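Local structure of down syndrome cell adhesion molecule, isoform AK (Drosophila melanogaster, 4WVR) at residues Lys34-Trp43 / Ile59-Leu69; Ile50-Thr58 / Leu69-His78. The protein probably serves in homophilic cell adhesion, this seventh immunoglobulin domain of Dscam1 being one that pairs with a second copy of itself. All blocks are in the same frame, centred on the assembly; numbering follows the deposited sequence.

Interactions 1 and 2 sit end to end along one immunoglobulin sandwich, their centres about 18 Å apart. Both use the hairpin of strands 57-63 and 66-71 and share L69. In interaction 1 (34-43 with 59-69) the hairpin packs across the core against strand 40-45 of the facing sheet; in interaction 2 (50-58 with 69-78) the open end of the hairpin is joined to the loops that enter and leave it. Along the chain the segments alternate, 34-43, 50-58, 59-69, 69-78, and W43 and I50 are backbone partners. Both contacts also touch the second subunit through the hairpin's outer face, so the core and dimer surfaces share strands.

Interaction 1. Residues Lys34-Trp43 / Ile59-Leu69; sequences KGDVPITIKW and ILKLSPKTSVL
W43 reaches from strand 40-43 into the hairpin 59-69 and gives its indole N-H to S67: NE1 lies 2.9 Å from OG, the bond is almost straight (176°), and the hydroxyl oxygen sits in the ring plane. S67 holds OG anti to its backbone N (chi1 176°), which aims the oxygen at the indole and also at a water 2.6 Å from OG that donates to the I41 carbonyl. Over one face of the same indole comes L69 CD1, 3.8 Å from the centroid of the six-membered ring in a CH-pi contact, while I59 CG2 approaches W43 CD1 obliquely at 3.7 Å. With an alanine here in place of W43, S67 OG would probably lose its indole donor and a gap would open beside L69 CD1 and I59 CG2. Such a tryptophan, beside the C30-C84 disulfide, is the hallmark core residue of immunoglobulin domains. Two residues earlier on the same strand, I41 sets CG2 tightly against S67 CB (3.5 Å), and its CD1 lies over the K65-T66 peptide. K61 bends at chi2 (117°) and chi4, bringing CE beside I41 CD1 and NZ to a weak bond with the I39 carbonyl. K65, by contrast, runs extended beyond CG, its CE passing V37 CG1 and I39 CD1 before NZ donates to G35 O at 2.9 Å, in the carbonyl plane; Q33 O is a second acceptor. A water accepts from I39 N and donates to P64 O, joining the two segments there. The chemistry thus changes along the contact, from an apolar interior with a single aimed hydrogen bond at the indole to a margin where K65, and weakly K61, give ammonium N-H to the carbonyls of G35 and I39, joining residues 35-39 to the hairpin without a carboxylate partner across the contact.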
loop_
_atom_site.group_PDB
_atom_site.type_symbol
_atom_site.label_atom_id
_atom_site.label_comp_id
_atom_site.label_asym_id
_atom_site.label_seq_id
_atom_site.Cartn_x
_atom_site.Cartn_y
_atom_site.Cartn_z
ATOM N N LYS A 34 -5.111 14.054 -8.482
ATOM C CA LYS A 34 -5.764 15.353 -8.573
ATOM C C LYS A 34 -6.927 15.418 -7.594
ATOM O O LYS A 34 -7.528 14.393 -7.273
ATOM C CB LYS A 34 -6.259 15.611 -9.998
ATOM C CG LYS A 34 -5.181 15.503 -11.059
ATOM C CD LYS A 34 -4.130 16.586 -10.884
ATOM C CE LYS A 34 -3.089 16.531 -11.991
ATOM N NZ LYS A 34 -2.133 17.670 -11.887
ATOM N N GLY A 35 -7.242 16.621 -7.121
ATOM C CA GLY A 35 -8.400 16.827 -6.268
ATOM C C GLY A 35 -8.146 17.788 -5.123
ATOM O O GLY A 35 -7.093 17.739 -4.488
ATOM N N ASP A 36 -9.111 18.663 -4.856
ATOM C CA ASP A 36 -8.993 19.608 -3.748
ATOM C C ASP A 36 -9.324 18.951 -2.417
ATOM O O ASP A 36 -10.273 18.175 -2.316
ATOM C CB ASP A 36 -9.906 20.822 -3.952
ATOM C CG ASP A 36 -9.440 21.725 -5.075
ATOM O OD1 ASP A 36 -8.407 22.407 -4.902
ATOM O OD2 ASP A 36 -10.126 21.781 -6.116
ATOM N N VAL A 37 -8.539 19.276 -1.398
ATOM C CA VAL A 37 -8.793 18.807 -0.042
ATOM C C VAL A 37 -9.822 19.719 0.626
ATOM O O VAL A 37 -9.929 20.893 0.268
ATOM C CB VAL A 37 -7.491 18.764 0.785
ATOM C CG1 VAL A 37 -6.599 17.629 0.304
ATOM C CG2 VAL A 37 -6.764 20.098 0.706
ATOM N N PRO A 38 -10.594 19.189 1.594
ATOM C CA PRO A 38 -10.564 17.822 2.133
ATOM C C PRO A 38 -11.234 16.792 1.228
ATOM O O PRO A 38 -12.158 17.117 0.483
ATOM C CB PRO A 38 -11.334 17.955 3.449
ATOM C CG PRO A 38 -12.316 19.036 3.175
ATOM C CD PRO A 38 -11.600 20.019 2.284
ATOM N N ILE A 39 -10.761 15.553 1.306
ATOM C CA ILE A 39 -11.305 14.465 0.505
ATOM C C ILE A 39 -11.697 13.305 1.405
ATOM O O ILE A 39 -10.905 12.862 2.237
ATOM C CB ILE A 39 -10.290 13.975 -0.549
ATOM C CG1 ILE A 39 -9.899 15.117 -1.487
ATOM C CG2 ILE A 39 -10.861 12.811 -1.344
ATOM C CD1 ILE A 39 -8.750 14.781 -2.410
ATOM N N THR A 40 -12.925 12.821 1.246
ATOM C CA THR A 40 -13.376 11.650 1.982
ATOM C C THR A 40 -13.049 10.394 1.186
ATOM O O THR A 40 -13.360 10.306 -0.000
ATOM C CB THR A 40 -14.888 11.704 2.276
ATOM O OG1 THR A 40 -15.165 12.802 3.152
ATOM C CG2 THR A 40 -15.351 10.416 2.942
ATOM N N ILE A 41 -12.407 9.430 1.834
ATOM C CA ILE A 41 -12.024 8.200 1.156
ATOM C C ILE A 41 -12.592 6.991 1.881
ATOM O O ILE A 41 -12.264 6.739 3.040
ATOM C CB ILE A 41 -10.493 8.064 1.050
ATOM C CG1 ILE A 41 -9.891 9.316 0.409
ATOM C CG2 ILE A 41 -10.136 6.840 0.242
ATOM C CD1 ILE A 41 -8.381 9.294 0.317
ATOM N N LYS A 42 -13.450 6.245 1.196
ATOM C CA LYS A 42 -14.112 5.103 1.810
ATOM C C LYS A 42 -14.046 3.874 0.917
ATOM O O LYS A 42 -13.744 3.970 -0.272
ATOM C CB LYS A 42 -15.566 5.440 2.130
ATOM C CG LYS A 42 -16.351 5.929 0.937
ATOM C CD LYS A 42 -17.744 6.365 1.349
ATOM C CE LYS A 42 -18.548 6.832 0.151
ATOM N NZ LYS A 42 -19.912 7.261 0.558
ATOM N N TRP A 43 -14.336 2.716 1.501
ATOM C CA TRP A 43 -14.185 1.449 0.804
ATOM C C TRP A 43 -15.472 0.632 0.794
ATOM O O TRP A 43 -16.280 0.708 1.721
ATOM C CB TRP A 43 -13.068 0.623 1.445
ATOM C CG TRP A 43 -11.698 1.223 1.327
ATOM C CD1 TRP A 43 -11.147 2.179 2.132
ATOM C CD2 TRP A 43 -10.697 0.888 0.360
ATOM N NE1 TRP A 43 -9.868 2.464 1.721
ATOM C CE2 TRP A 43 -9.567 1.684 0.635
ATOM C CE3 TRP A 43 -10.648 -0.003 -0.718
ATOM C CZ2 TRP A 43 -8.401 1.615 -0.127
ATOM C CZ3 TRP A 43 -9.485 -0.074 -1.474
ATOM C CH2 TRP A 43 -8.380 0.733 -1.175
ATOM N N ILE A 59 -8.400 -0.694 7.605
ATOM C CA ILE A 59 -8.534 0.496 6.774
ATOM C C ILE A 59 -7.987 1.704 7.530
ATOM O O ILE A 59 -8.395 1.965 8.660
ATOM C CB ILE A 59 -10.002 0.750 6.382
ATOM C CG1 ILE A 59 -10.517 -0.382 5.487
ATOM C CG2 ILE A 59 -10.151 2.094 5.691
ATOM C CD1 ILE A 59 -11.974 -0.249 5.110
ATOM N N LEU A 60 -7.064 2.435 6.914
ATOM C CA LEU A 60 -6.470 3.597 7.569
ATOM C C LEU A 60 -6.258 4.766 6.616
ATOM O O LEU A 60 -5.637 4.619 5.560
ATOM C CB LEU A 60 -5.134 3.224 8.218
ATOM C CG LEU A 60 -4.389 4.400 8.856
ATOM C CD1 LEU A 60 -5.148 4.907 10.073
ATOM C CD2 LEU A 60 -2.964 4.013 9.228
ATOM N N LYS A 61 -6.770 5.932 6.994
ATOM C CA LYS A 61 -6.465 7.154 6.263
ATOM C C LYS A 61 -5.054 7.616 6.604
ATOM O O LYS A 61 -4.813 8.176 7.671
ATOM C CB LYS A 61 -7.477 8.257 6.573
ATOM C CG LYS A 61 -7.410 9.420 5.596
ATOM C CD LYS A 61 -8.705 9.571 4.822
ATOM C CE LYS A 61 -8.720 10.855 3.997
ATOM N NZ LYS A 61 -8.882 12.073 4.834
ATOM N N LEU A 62 -4.132 7.385 5.679
ATOM C CA LEU A 62 -2.714 7.617 5.916
ATOM C C LEU A 62 -2.343 9.093 5.796
ATOM O O LEU A 62 -1.411 9.570 6.445
ATOM C CB LEU A 62 -1.889 6.787 4.933
ATOM C CG LEU A 62 -0.376 6.745 5.148
ATOM C CD1 LEU A 62 -0.059 6.122 6.493
ATOM C CD2 LEU A 62 0.309 5.985 4.023
ATOM N N SER A 63 -3.076 9.811 4.955
ATOM C CA SER A 63 -2.797 11.215 4.691
ATOM C C SER A 63 -4.074 11.844 4.144
ATOM O O SER A 63 -5.066 11.138 3.960
ATOM C CB SER A 63 -1.635 11.357 3.707
ATOM O OG SER A 63 -2.074 11.135 2.379
ATOM N N PRO A 64 -4.074 13.167 3.896
ATOM C CA PRO A 64 -5.293 13.740 3.308
ATOM C C PRO A 64 -5.658 13.181 1.932
ATOM O O PRO A 64 -6.791 13.382 1.496
ATOM C CB PRO A 64 -4.967 15.241 3.208
ATOM C CG PRO A 64 -3.491 15.355 3.444
ATOM C CD PRO A 64 -3.146 14.221 4.344
ATOM N N LYS A 65 -4.734 12.489 1.267
ATOM C CA LYS A 65 -4.998 11.980 -0.076
ATOM C C LYS A 65 -4.685 10.494 -0.260
ATOM O O LYS A 65 -4.591 10.013 -1.393
ATOM C CB LYS A 65 -4.206 12.784 -1.109
ATOM C CG LYS A 65 -4.716 14.200 -1.315
ATOM C CD LYS A 65 -4.150 14.799 -2.590
ATOM C CE LYS A 65 -4.809 16.124 -2.917
ATOM N NZ LYS A 65 -4.432 16.608 -4.274
ATOM N N THR A 66 -4.530 9.764 0.837
ATOM C CA THR A 66 -4.200 8.346 0.731
ATOM C C THR A 66 -4.882 7.511 1.807
ATOM O O THR A 66 -4.839 7.849 2.994
ATOM C CB THR A 66 -2.678 8.123 0.811
ATOM O OG1 THR A 66 -2.044 8.778 -0.295
ATOM C CG2 THR A 66 -2.348 6.636 0.767
ATOM N N SER A 67 -5.525 6.427 1.382
ATOM C CA SER A 67 -6.091 5.465 2.315
ATOM C C SER A 67 -5.522 4.081 2.033
ATOM O O SER A 67 -5.420 3.670 0.876
ATOM C CB SER A 67 -7.616 5.443 2.219
ATOM O OG SER A 67 -8.167 4.442 3.061
ATOM N N VAL A 68 -5.156 3.369 3.094
ATOM C CA VAL A 68 -4.536 2.051 2.967
ATOM C C VAL A 68 -5.449 0.930 3.451
ATOM O O VAL A 68 -5.984 0.986 4.558
ATOM C CB VAL A 68 -3.228 1.968 3.765
ATOM C CG1 VAL A 68 -2.494 0.676 3.434
ATOM C CG2 VAL A 68 -2.357 3.177 3.476
ATOM N N LEU A 69 -5.613 -0.096 2.625
ATOM C CA LEU A 69 -6.396 -1.260 3.014
ATOM C C LEU A 69 -5.463 -2.455 3.170
ATOM O O LEU A 69 -4.609 -2.696 2.321
ATOM C CB LEU A 69 -7.495 -1.547 1.984
ATOM C CG LEU A 69 -8.492 -2.673 2.287
ATOM C CD1 LEU A 69 -9.860 -2.337 1.728
ATOM C CD2 LEU A 69 -8.003 -4.005 1.720
HETATM O O HOH W 1 -8.465 15.113 2.831
HETATM O O HOH W 2 -9.744 5.880 4.613
#

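Interaction 2. Residues Ile50-Thr58 / Leu69-His78; sequences IINGEEGIT and LNIAAVEQDH
H78 NE2 donates to the carbonyl oxygen of E55 at 2.6 Å, nearly along the C=O axis and within 7° of the imidazole plane. At the other ring nitrogen, ND1 accepts from E75 N at 3.0 Å, so both nitrogens are engaged and the rotation of the ring is fixed. Between the strands, T58 and N70 form an antiparallel hydrogen-bonded pair, with T58 N 2.7 Å from N70 O and N70 N 2.8 Å from T58 O. Waters extend the pairing: one links G56 O, T58 OG1, N70 O and A72 N, and another donates to both T58 OG1 and N70 OD1, while N70 ND2 bonds to N25. The T58-N70 pair lies near the open end of the hairpin of strands 57-63 and 66-71 in the immunoglobulin sandwich, and the H78-E55 bond joins the segments flanking it, where the 3-10 segment 76-78 leads to strand 80-87. On the core side, I57 has CG1 anti to its carbonyl carbon (chi1 -60°), which lays this branch alongside H78 CD2 at 3.8 Å and I71 CG1, while CG2 rests on L69 CG at 3.7 Å. F82 touches I57, L69 and I71. On the outer face, T58 and N70 pack against L62 and T66, respectively, of the second subunit.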
loop_
_atom_site.group_PDB
_atom_site.type_symbol
_atom_site.label_atom_id
_atom_site.label_comp_id
_atom_site.label_asym_id
_atom_site.label_seq_id
_atom_site.Cartn_x
_atom_site.Cartn_y
_atom_site.Cartn_z
ATOM N N ILE A 50 -17.248 -0.934 4.002
ATOM C CA ILE A 50 -16.321 -1.529 4.951
ATOM C C ILE A 50 -15.817 -0.477 5.920
ATOM O O ILE A 50 -15.483 0.635 5.516
ATOM C CB ILE A 50 -15.090 -2.155 4.263
ATOM C CG1 ILE A 50 -15.452 -2.770 2.914
ATOM C CG2 ILE A 50 -14.429 -3.179 5.178
ATOM C CD1 ILE A 50 -14.228 -3.184 2.127
ATOM N N ILE A 51 -15.750 -0.832 7.196
ATOM C CA ILE A 51 -15.111 0.027 8.180
ATOM C C ILE A 51 -13.889 -0.691 8.728
ATOM O O ILE A 51 -13.772 -1.908 8.590
ATOM C CB ILE A 51 -16.064 0.395 9.333
ATOM C CG1 ILE A 51 -16.488 -0.863 10.091
ATOM C CG2 ILE A 51 -17.275 1.145 8.797
ATOM C CD1 ILE A 51 -17.434 -0.600 11.231
ATOM N N ASN A 52 -12.984 0.069 9.337
ATOM C CA ASN A 52 -11.757 -0.479 9.906
ATOM C C ASN A 52 -12.030 -1.648 10.854
ATOM O O ASN A 52 -12.786 -1.515 11.820
ATOM C CB ASN A 52 -10.988 0.623 10.638
ATOM C CG ASN A 52 -9.625 0.168 11.119
ATOM O OD1 ASN A 52 -8.996 -0.704 10.517
ATOM N ND2 ASN A 52 -9.158 0.762 12.210
ATOM N N GLY A 53 -11.429 -2.797 10.557
ATOM C CA GLY A 53 -11.579 -3.980 11.383
ATOM C C GLY A 53 -12.650 -4.952 10.917
ATOM O O GLY A 53 -12.630 -6.124 11.292
ATOM N N GLU A 54 -13.585 -4.470 10.103
ATOM C CA GLU A 54 -14.710 -5.289 9.655
ATOM C C GLU A 54 -14.259 -6.453 8.773
ATOM O O GLU A 54 -13.505 -6.264 7.814
ATOM C CB GLU A 54 -15.729 -4.425 8.907
ATOM C CG GLU A 54 -16.969 -5.173 8.444
ATOM C CD GLU A 54 -18.041 -4.248 7.893
ATOM O OE1 GLU A 54 -17.863 -3.010 7.968
ATOM O OE2 GLU A 54 -19.065 -4.764 7.391
ATOM N N GLU A 55 -14.725 -7.655 9.111
ATOM C CA GLU A 55 -14.320 -8.887 8.431
ATOM C C GLU A 55 -12.798 -9.060 8.442
ATOM O O GLU A 55 -12.227 -9.671 7.540
ATOM C CB GLU A 55 -14.840 -8.914 6.989
ATOM C CG GLU A 55 -16.357 -8.977 6.863
ATOM C CD GLU A 55 -16.944 -10.268 7.404
ATOM O OE1 GLU A 55 -16.368 -11.345 7.141
ATOM O OE2 GLU A 55 -17.985 -10.206 8.092
ATOM N N GLY A 56 -12.150 -8.519 9.468
ATOM C CA GLY A 56 -10.708 -8.615 9.596
ATOM C C GLY A 56 -9.957 -7.790 8.568
ATOM O O GLY A 56 -8.818 -8.104 8.224
ATOM N N ILE A 57 -10.595 -6.733 8.077
ATOM C CA ILE A 57 -9.980 -5.846 7.095
ATOM C C ILE A 57 -9.543 -4.527 7.726
ATOM O O ILE A 57 -10.367 -3.799 8.285
ATOM C CB ILE A 57 -10.944 -5.538 5.934
ATOM C CG1 ILE A 57 -11.340 -6.828 5.215
ATOM C CG2 ILE A 57 -10.312 -4.547 4.963
ATOM C CD1 ILE A 57 -12.397 -6.623 4.150
ATOM N N THR A 58 -8.253 -4.222 7.635
ATOM C CA THR A 58 -7.732 -2.960 8.154
ATOM C C THR A 58 -7.893 -1.830 7.139
ATOM O O THR A 58 -7.569 -1.986 5.963
ATOM C CB THR A 58 -6.240 -3.074 8.542
ATOM O OG1 THR A 58 -6.071 -4.102 9.529
ATOM C CG2 THR A 58 -5.731 -1.754 9.101
ATOM N N LEU A 69 -5.613 -0.096 2.625
ATOM C CA LEU A 69 -6.396 -1.260 3.014
ATOM C C LEU A 69 -5.463 -2.455 3.170
ATOM O O LEU A 69 -4.609 -2.696 2.321
ATOM C CB LEU A 69 -7.495 -1.547 1.984
ATOM C CG LEU A 69 -8.492 -2.673 2.287
ATOM C CD1 LEU A 69 -9.860 -2.337 1.728
ATOM C CD2 LEU A 69 -8.003 -4.005 1.720
ATOM N N ASN A 70 -5.617 -3.187 4.270
ATOM C CA ASN A 70 -4.817 -4.384 4.510
ATOM C C ASN A 70 -5.673 -5.541 4.998
ATOM O O ASN A 70 -6.535 -5.372 5.859
ATOM C CB ASN A 70 -3.701 -4.102 5.529
ATOM C CG ASN A 70 -2.795 -5.304 5.752
ATOM O OD1 ASN A 70 -2.809 -5.923 6.818
ATOM N ND2 ASN A 70 -2.010 -5.647 4.738
ATOM N N ILE A 71 -5.434 -6.717 4.433
ATOM C CA ILE A 71 -6.060 -7.932 4.923
ATOM C C ILE A 71 -4.964 -8.813 5.496
ATOM O O ILE A 71 -4.254 -9.492 4.752
ATOM C CB ILE A 71 -6.825 -8.674 3.818
ATOM C CG1 ILE A 71 -7.808 -7.725 3.129
ATOM C CG2 ILE A 71 -7.543 -9.890 4.396
ATOM C CD1 ILE A 71 -8.549 -8.355 1.962
ATOM N N ALA A 72 -4.818 -8.774 6.818
ATOM C CA ALA A 72 -3.698 -9.419 7.499
ATOM C C ALA A 72 -3.627 -10.923 7.235
ATOM O O ALA A 72 -2.541 -11.478 7.056
ATOM C CB ALA A 72 -3.779 -9.152 8.995
ATOM N N ALA A 73 -4.788 -11.573 7.219
ATOM C CA ALA A 73 -4.880 -13.000 6.926
ATOM C C ALA A 73 -6.068 -13.261 6.009
ATOM O O ALA A 73 -7.213 -13.301 6.461
ATOM C CB ALA A 73 -5.006 -13.809 8.207
ATOM N N VAL A 74 -5.790 -13.432 4.723
ATOM C CA VAL A 74 -6.841 -13.607 3.727
ATOM C C VAL A 74 -7.604 -14.915 3.916
ATOM O O VAL A 74 -7.005 -15.984 4.018
ATOM C CB VAL A 74 -6.270 -13.570 2.296
ATOM C CG1 VAL A 74 -7.336 -13.969 1.283
ATOM C CG2 VAL A 74 -5.710 -12.184 1.978
ATOM N N GLU A 75 -8.926 -14.810 3.975
ATOM C CA GLU A 75 -9.809 -15.969 3.952
ATOM C C GLU A 75 -10.655 -15.915 2.685
ATOM O O GLU A 75 -10.653 -14.908 1.973
ATOM C CB GLU A 75 -10.705 -16.000 5.192
ATOM C CG GLU A 75 -9.950 -16.106 6.508
ATOM C CD GLU A 75 -10.856 -15.922 7.708
ATOM O OE1 GLU A 75 -12.005 -15.465 7.521
ATOM O OE2 GLU A 75 -10.424 -16.236 8.837
ATOM N N GLN A 76 -11.383 -16.988 2.401
ATOM C CA GLN A 76 -12.214 -17.029 1.203
ATOM C C GLN A 76 -13.377 -16.043 1.298
ATOM O O GLN A 76 -13.941 -15.636 0.283
ATOM C CB GLN A 76 -12.726 -18.452 0.965
ATOM C CG GLN A 76 -11.611 -19.438 0.639
ATOM C CD GLN A 76 -12.127 -20.740 0.064
ATOM O OE1 GLN A 76 -13.312 -20.869 -0.244
ATOM N NE2 GLN A 76 -11.232 -21.707 -0.110
ATOM N N ASP A 77 -13.720 -15.652 2.521
ATOM C CA ASP A 77 -14.745 -14.640 2.762
ATOM C C ASP A 77 -14.374 -13.270 2.185
ATOM O O ASP A 77 -15.235 -12.408 2.004
ATOM C CB ASP A 77 -15.006 -14.506 4.264
ATOM C CG ASP A 77 -16.042 -15.491 4.769
ATOM O OD1 ASP A 77 -16.401 -16.421 4.016
ATOM O OD2 ASP A 77 -16.496 -15.333 5.923
ATOM N N HIS A 78 -13.091 -13.071 1.904
ATOM C CA HIS A 78 -12.604 -11.779 1.423
ATOM C C HIS A 78 -12.700 -11.668 -0.093
ATOM O O HIS A 78 -12.298 -10.663 -0.685
ATOM C CB HIS A 78 -11.166 -11.560 1.891
ATOM C CG HIS A 78 -11.043 -11.382 3.371
ATOM N ND1 HIS A 78 -10.215 -12.161 4.149
ATOM C CD2 HIS A 78 -11.648 -10.515 4.217
ATOM C CE1 HIS A 78 -10.315 -11.782 5.411
ATOM N NE2 HIS A 78 -11.180 -10.786 5.479
HETATM O O HOH W 3 -6.396 -7.029 8.576
HETATM O O HOH W 4 -7.387 -10.425 8.505
HETATM O O HOH W 5 -3.638 -5.132 9.315
#